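Local coordinates for DUF5037 domain-containing protein (Ruminococcus gnavus, PDB 4GL6) that is of unknown function and belongs to the DUF5037 family of bacterial proteins, here from a gut bacterium, at residues F59-E62 against I68-I71; E90-A95 against Y99-D104. All blocks are in the same frame, centred on the assembly; numbering follows the deposited sequence. Where two conformers were deposited one is given.

Contact 1 (F59-E62 against I68-I71); sequences FNPE and IEII
F59 and E69 face each other as an antiparallel, hydrogen-bonded pair at the edge of a four-stranded antiparallel sheet. F59 ends strand 54-59, and E69 belongs to the short outermost strand 69-70. The two are successive strands of a meander, joined here by a loop. Two backbone bonds make the pair. F59 N donates a hydrogen bond to E69 O at 2.9 Å, nearly straight at 171° but with the donor above the carbonyl plane. E69 N returns the bond to F59 O, also at 2.9 Å, with the donor nearly in line with C=O.

Their side chains lie on the same face of the sheet and run side by side. E69 can be followed outward. E69 CB sits 3.6 Å from F59 O. CG lies anti to the carbonyl carbon (chi1 -65°), and the chain is extended from there, which carries the carboxylate along the phenyl ring. At the end the two oxygens part. E69 OE1 approaches F59 CD2 to 3.4 Å, with ring and carboxylate planes 45° apart. E69 OE2 lies 3.7 Å from P61 CG, so the carboxylate is bordered by the ring on one branch and the proline on the other. The whole contact is at the surface, and E69 is exposed.

I68 is flanked by N60, and the two side chains cross at about a right angle. N60 OD1 has its polar partner elsewhere, in K9 of helix 6-18. N60 O bonds to N37 ND2, and P61 O to S66 OG within the connecting loop. I68 CD1 packs on the aliphatic start of the asparagine, 3.6 Å from N60 CB, and also lies 3.4 Å from F59 O.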
ATOM      1  N   PHE A  59      12.623 -16.305   8.033  1.00 55.36           N
ATOM      2  CA  PHE A  59      12.984 -17.200   9.152  1.00 59.43           C
ATOM      3  C   PHE A  59      14.509 -17.283   9.160  1.00 57.35           C
ATOM      4  O   PHE A  59      15.110 -17.472   8.101  1.00 54.99           O
ATOM      5  CB  PHE A  59      12.340 -18.584   8.993  1.00 64.52           C
ATOM      6  CG  PHE A  59      12.800 -19.602  10.007  1.00 74.32           C
ATOM      7  CD1 PHE A  59      12.236 -19.645  11.284  1.00 76.17           C
ATOM      8  CD2 PHE A  59      13.788 -20.554   9.674  1.00 82.44           C
ATOM      9  CE1 PHE A  59      12.664 -20.604  12.210  1.00 76.84           C
ATOM     10  CE2 PHE A  59      14.211 -21.513  10.600  1.00 80.30           C
ATOM     11  CZ  PHE A  59      13.645 -21.536  11.868  1.00 77.13           C
ATOM     12  N   ASN A  60      15.108 -17.111  10.341  1.00 56.20           N
ATOM     13  CA  ASN A  60      16.558 -17.124  10.514  1.00 59.60           C
ATOM     14  C   ASN A  60      16.929 -18.340  11.359  1.00 63.92           C
ATOM     15  O   ASN A  60      16.619 -18.344  12.548  1.00 60.27           O
ATOM     16  CB  ASN A  60      17.024 -15.834  11.190  1.00 59.00           C
ATOM     17  CG  ASN A  60      18.526 -15.748  11.317  1.00 59.34           C
ATOM     18  OD1 ASN A  60      19.250 -15.811  10.328  1.00 63.65           O
ATOM     19  ND2 ASN A  60      18.998 -15.581  12.530  1.00 58.91           N
ATOM     20  N   PRO A  61      17.594 -19.370  10.758  1.00 70.00           N
ATOM     21  CA  PRO A  61      17.918 -20.588  11.531  1.00 73.31           C
ATOM     22  C   PRO A  61      18.837 -20.385  12.748  1.00 80.07           C
ATOM     23  O   PRO A  61      19.607 -19.422  12.783  1.00 77.55           O
ATOM     24  CB  PRO A  61      18.571 -21.505  10.491  1.00 74.77           C
ATOM     25  CG  PRO A  61      18.069 -21.008   9.182  1.00 71.90           C
ATOM     26  CD  PRO A  61      17.976 -19.528   9.338  1.00 68.04           C
ATOM     27  N   GLU A  62      18.761 -21.324  13.697  1.00 91.25           N
ATOM     28  CA  GLU A  62      19.486 -21.270  14.986  1.00 99.52           C
ATOM     29  C   GLU A  62      21.027 -21.152  14.889  1.00100.68           C
ATOM     30  O   GLU A  62      21.572 -20.118  15.263  1.00 96.07           O
ATOM     31  CB  GLU A  62      19.087 -22.473  15.892  1.00111.01           C
ATOM     32  CG  GLU A  62      19.147 -22.176  17.384  1.00119.08           C
ATOM     33  CD  GLU A  62      18.149 -21.089  17.791  1.00118.86           C
ATOM     34  OE1 GLU A  62      16.957 -21.183  17.432  1.00112.02           O
ATOM     35  OE2 GLU A  62      18.561 -20.118  18.452  1.00118.39           O
ATOM     36  N   ILE A  68      19.557 -17.091   5.407  1.00 68.30           N
ATOM     37  CA  ILE A  68      18.190 -16.689   5.745  1.00 63.55           C
ATOM     38  C   ILE A  68      17.187 -17.428   4.849  1.00 62.85           C
ATOM     39  O   ILE A  68      17.455 -17.617   3.663  1.00 65.80           O
ATOM     40  CB  ILE A  68      18.034 -15.137   5.628  1.00 59.63           C
ATOM     41  CG1 ILE A  68      16.765 -14.612   6.329  1.00 57.21           C
ATOM     42  CG2 ILE A  68      18.144 -14.669   4.182  1.00 58.29           C
ATOM     43  CD1 ILE A  68      16.872 -14.549   7.841  1.00 55.17           C
ATOM     44  N   GLU A  69      16.069 -17.873   5.430  1.00 60.73           N
ATOM     45  CA  GLU A  69      14.983 -18.546   4.693  1.00 59.11           C
ATOM     46  C   GLU A  69      13.853 -17.536   4.455  1.00 55.52           C
ATOM     47  O   GLU A  69      13.616 -16.648   5.278  1.00 53.94           O
ATOM     48  CB  GLU A  69      14.486 -19.773   5.452  1.00 62.32           C
ATOM     49  CG  GLU A  69      15.556 -20.855   5.567  1.00 71.08           C
ATOM     50  CD  GLU A  69      15.143 -22.060   6.394  1.00 79.63           C
ATOM     51  OE1 GLU A  69      13.938 -22.214   6.698  1.00 84.93           O
ATOM     52  OE2 GLU A  69      16.040 -22.866   6.740  1.00 84.43           O
ATOM     53  N   ILE A  70      13.166 -17.677   3.328  1.00 52.33           N
ATOM     54  CA  ILE A  70      12.127 -16.745   2.906  1.00 50.21           C
ATOM     55  C   ILE A  70      10.754 -17.378   3.087  1.00 50.51           C
ATOM     56  O   ILE A  70      10.487 -18.428   2.506  1.00 52.86           O
ATOM     57  CB  ILE A  70      12.317 -16.365   1.411  1.00 52.39           C
ATOM     58  CG1 ILE A  70      13.671 -15.651   1.193  1.00 53.27           C
ATOM     59  CG2 ILE A  70      11.156 -15.505   0.879  1.00 48.35           C
ATOM     60  CD1 ILE A  70      14.904 -16.544   1.230  1.00 54.62           C
ATOM     61  N   ILE A  71       9.899 -16.760   3.898  1.00 46.91           N
ATOM     62  CA  ILE A  71       8.511 -17.202   4.027  1.00 47.88           C
ATOM     63  C   ILE A  71       7.831 -16.572   2.794  1.00 50.83           C
ATOM     64  O   ILE A  71       7.323 -17.289   1.926  1.00 55.37           O
ATOM     65  CB  ILE A  71       7.875 -16.788   5.365  1.00 48.52           C
ATOM     66  CG1 ILE A  71       8.646 -17.427   6.539  1.00 49.09           C
ATOM     67  CG2 ILE A  71       6.405 -17.213   5.395  1.00 44.44           C
ATOM     68  CD1 ILE A  71       8.205 -16.936   7.909  1.00 47.87           C
TER

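Contact 2 (E90-A95 against Y99-D104)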
ATOM      1  N   GLU A  90      -2.143   9.578 -11.102  1.00 59.53           N
ATOM      2  CA  GLU A  90      -2.623  10.258 -12.321  1.00 63.05           C
ATOM      3  C   GLU A  90      -3.819  11.183 -12.035  1.00 61.48           C
ATOM      4  O   GLU A  90      -3.930  12.230 -12.654  1.00 67.42           O
ATOM      5  CB  GLU A  90      -2.961   9.252 -13.421  1.00 74.17           C
ATOM      6  CG  GLU A  90      -1.717   8.627 -14.043  1.00 91.62           C
ATOM      7  CD  GLU A  90      -1.977   7.358 -14.851  1.00107.79           C
ATOM      8  OE1 GLU A  90      -3.124   6.831 -14.891  1.00111.09           O
ATOM      9  OE2 GLU A  90      -1.001   6.876 -15.479  1.00114.27           O
ATOM     10  N   ALA A  91      -4.678  10.801 -11.086  1.00 60.03           N
ATOM     11  CA  ALA A  91      -5.808  11.631 -10.642  1.00 60.88           C
ATOM     12  C   ALA A  91      -5.417  12.565  -9.484  1.00 56.54           C
ATOM     13  O   ALA A  91      -5.710  13.770  -9.538  1.00 58.48           O
ATOM     14  CB  ALA A  91      -6.980  10.754 -10.219  1.00 57.12           C
ATOM     15  N   ILE A  92      -4.750  12.017  -8.466  1.00 50.58           N
ATOM     16  CA  ILE A  92      -4.360  12.786  -7.264  1.00 48.83           C
ATOM     17  C   ILE A  92      -3.417  13.954  -7.564  1.00 53.35           C
ATOM     18  O   ILE A  92      -3.577  15.032  -6.983  1.00 57.19           O
ATOM     19  CB  ILE A  92      -3.754  11.883  -6.152  1.00 45.52           C
ATOM     20  CG1 ILE A  92      -4.785  10.853  -5.626  1.00 43.24           C
ATOM     21  CG2 ILE A  92      -3.230  12.704  -4.965  1.00 45.60           C
ATOM     22  CD1 ILE A  92      -6.001  11.413  -4.900  1.00 40.54           C
ATOM     23  N   SER A  93      -2.482  13.762  -8.497  1.00 56.35           N
ATOM     24  CA  SER A  93      -1.521  14.825  -8.864  1.00 57.27           C
ATOM     25  C   SER A  93      -2.152  16.045  -9.511  1.00 57.75           C
ATOM     26  O   SER A  93      -1.523  17.113  -9.522  1.00 60.98           O
ATOM     27  CB  SER A  93      -0.434  14.288  -9.775  1.00 59.21           C
ATOM     28  OG  SER A  93      -1.025  13.767 -10.951  1.00 64.45           O
ATOM     29  N   GLN A  94      -3.347  15.862 -10.088  1.00 56.68           N
ATOM     30  CA  GLN A  94      -4.114  16.959 -10.688  0.50 58.42           C
ATOM     31  C   GLN A  94      -4.997  17.661  -9.646  1.00 56.24           C
ATOM     32  O   GLN A  94      -5.408  18.798  -9.849  1.00 57.21           O
ATOM     33  CB  GLN A  94      -4.988  16.459 -11.845  0.50 60.43           C
ATOM     34  CG  GLN A  94      -4.250  15.800 -13.000  0.50 61.17           C
ATOM     35  CD  GLN A  94      -5.112  15.692 -14.251  0.50 61.96           C
ATOM     36  OE1 GLN A  94      -5.152  16.612 -15.067  0.50 63.00           O
ATOM     37  NE2 GLN A  94      -5.785  14.559 -14.416  0.50 59.62           N
ATOM     38  N   ALA A  95      -5.289  16.979  -8.530  1.00 56.16           N
ATOM     39  CA  ALA A  95      -6.114  17.499  -7.426  1.00 55.63           C
ATOM     40  C   ALA A  95      -5.344  18.281  -6.341  1.00 56.69           C
ATOM     41  O   ALA A  95      -5.890  19.253  -5.785  1.00 59.14           O
ATOM     42  CB  ALA A  95      -6.848  16.339  -6.766  1.00 51.51           C
ATOM     43  N   TYR A  99       1.098  15.147  -1.235  1.00 48.20           N
ATOM     44  CA  TYR A  99       0.283  13.992  -0.914  1.00 46.96           C
ATOM     45  C   TYR A  99       1.145  12.745  -0.765  1.00 47.93           C
ATOM     46  O   TYR A  99       2.300  12.729  -1.185  1.00 47.13           O
ATOM     47  CB  TYR A  99      -0.756  13.728  -2.038  1.00 47.36           C
ATOM     48  CG  TYR A  99      -0.119  13.683  -3.412  1.00 47.03           C
ATOM     49  CD1 TYR A  99       0.493  12.520  -3.890  1.00 48.76           C
ATOM     50  CD2 TYR A  99      -0.082  14.813  -4.217  1.00 50.96           C
ATOM     51  CE1 TYR A  99       1.109  12.482  -5.139  1.00 50.19           C
ATOM     52  CE2 TYR A  99       0.523  14.780  -5.479  1.00 53.69           C
ATOM     53  CZ  TYR A  99       1.120  13.612  -5.932  1.00 50.74           C
ATOM     54  OH  TYR A  99       1.719  13.587  -7.162  1.00 52.64           O
ATOM     55  N   TYR A 100       0.562  11.701  -0.190  1.00 46.85           N
ATOM     56  CA  TYR A 100       1.217  10.413  -0.081  1.00 47.46           C
ATOM     57  C   TYR A 100       0.167   9.363  -0.439  1.00 47.44           C
ATOM     58  O   TYR A 100      -0.899   9.313   0.202  1.00 47.88           O
ATOM     59  CB  TYR A 100       1.769  10.189   1.321  1.00 48.69           C
ATOM     60  CG  TYR A 100       2.667   8.970   1.398  1.00 50.72           C
ATOM     61  CD1 TYR A 100       2.123   7.683   1.549  1.00 49.90           C
ATOM     62  CD2 TYR A 100       4.055   9.093   1.330  1.00 51.94           C
ATOM     63  CE1 TYR A 100       2.941   6.557   1.624  1.00 53.87           C
ATOM     64  CE2 TYR A 100       4.882   7.974   1.415  1.00 57.09           C
ATOM     65  CZ  TYR A 100       4.319   6.707   1.560  1.00 53.15           C
ATOM     66  OH  TYR A 100       5.111   5.596   1.637  1.00 45.76           O
ATOM     67  N   ILE A 101       0.464   8.546  -1.451  1.00 42.71           N
ATOM     68  CA  ILE A 101      -0.434   7.498  -1.903  1.00 40.19           C
ATOM     69  C   ILE A 101       0.168   6.181  -1.451  1.00 41.96           C
ATOM     70  O   ILE A 101       1.249   5.800  -1.901  1.00 46.93           O
ATOM     71  CB  ILE A 101      -0.585   7.507  -3.431  1.00 43.28           C
ATOM     72  CG1 ILE A 101      -1.073   8.893  -3.913  1.00 46.65           C
ATOM     73  CG2 ILE A 101      -1.528   6.394  -3.867  1.00 39.78           C
ATOM     74  CD1 ILE A 101      -1.020   9.076  -5.417  1.00 47.01           C
ATOM     75  N   GLN A 102      -0.541   5.479  -0.569  1.00 43.27           N
ATOM     76  CA  GLN A 102      -0.090   4.194  -0.026  1.00 42.59           C
ATOM     77  C   GLN A 102      -0.955   3.035  -0.555  1.00 47.09           C
ATOM     78  O   GLN A 102      -2.134   2.920  -0.210  1.00 51.02           O
ATOM     79  CB  GLN A 102      -0.164   4.228   1.488  1.00 37.96           C
ATOM     80  CG  GLN A 102       0.513   3.063   2.176  1.00 37.43           C
ATOM     81  CD  GLN A 102       0.150   2.999   3.631  1.00 35.70           C
ATOM     82  OE1 GLN A 102      -0.991   2.704   3.974  1.00 38.97           O
ATOM     83  NE2 GLN A 102       1.112   3.237   4.484  1.00 32.65           N
ATOM     84  N   GLY A 103      -0.359   2.182  -1.375  1.00 46.55           N
ATOM     85  CA  GLY A 103      -1.045   1.010  -1.918  1.00 51.59           C
ATOM     86  C   GLY A 103      -0.981  -0.122  -0.915  1.00 48.24           C
ATOM     87  O   GLY A 103       0.075  -0.358  -0.343  1.00 48.64           O
ATOM     88  N   ASP A 104      -2.102  -0.819  -0.722  1.00 49.69           N
ATOM     89  CA  ASP A 104      -2.245  -1.922   0.238  1.00 45.37           C
ATOM     90  C   ASP A 104      -2.801  -3.150  -0.484  1.00 45.72           C
ATOM     91  O   ASP A 104      -4.007  -3.387  -0.494  1.00 59.57           O
ATOM     92  CB  ASP A 104      -3.153  -1.449   1.391  1.00 44.17           C
ATOM     93  CG  ASP A 104      -3.342  -2.493   2.498  1.00 43.05           C
ATOM     94  OD1 ASP A 104      -2.550  -3.452   2.648  1.00 45.07           O
ATOM     95  OD2 ASP A 104      -4.309  -2.315   3.244  1.00 44.43           O
TER
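This is a side-chain packing contact between the last turns of helix 75-95 and the start of edge strand 99-104, partly buried. I92 and Y99 carry most of it. The I92 methyl CG2 sits over one face of the Y99 ring, 3.9 Å from the centroid and 21° off the normal, a CH-pi contact. It is offset toward the rim, and the nearest ring atom is Y99 CG, at 3.6 Å from I92 CG2. Y99 CG stands between the backbone N and the carbonyl carbon (chi1 51°), which turns the ring back toward the helix. I101, two residues on, also points at the helix. I101 CD1 meets I92 CB at 4.0 Å.

Helix 75-95 leads through a three-residue link into strand 99-104, in an alpha/beta arrangement where the helix packs on the mixed four-stranded sheet. Its short segment runs nearly antiparallel to the strand (165°), with the axes 10.0 Å apart. Y100, between the two contact residues, points away, and its ring meets H52.

At the far end of the tyrosine, Y99 OH comes 3.5 Å from S93 CB. The hydroxyl is hydrogen-bonded to OE2 of E89, one helical turn before S93, and S93 OG hydrogen-bonds to E89 O. With an alanine here instead of Y99, the I92 methyl would probably lose the ring face it rests on, and E89 OE2 this hydroxyl partner. I92 also touches Y163 of helix 156-171. A bound glycerol, probably from the crystallisation liquor, lies about 4 Å from the side chain of I101.

In the fold
From the N terminus, the chain makes helix 6-18 and then builds the antiparallel sheet strand by strand. Contact 1 closes the loop between strand 54-59 and strand 69-70, the last strand of that sheet. The chain then turns a corner and enters the long helix 75-95. Contact 2 closes the short turn of three residues that follows, bringing the helix end against strand 99-104, an edge of the mixed sheet. The contacts are in series and neither nest nor cross. The nearest atoms of contact 1 and contact 2 are about 17 Å apart. The two lie on opposite sides of the chain's centre. Helix 75-95 connects the two sheets.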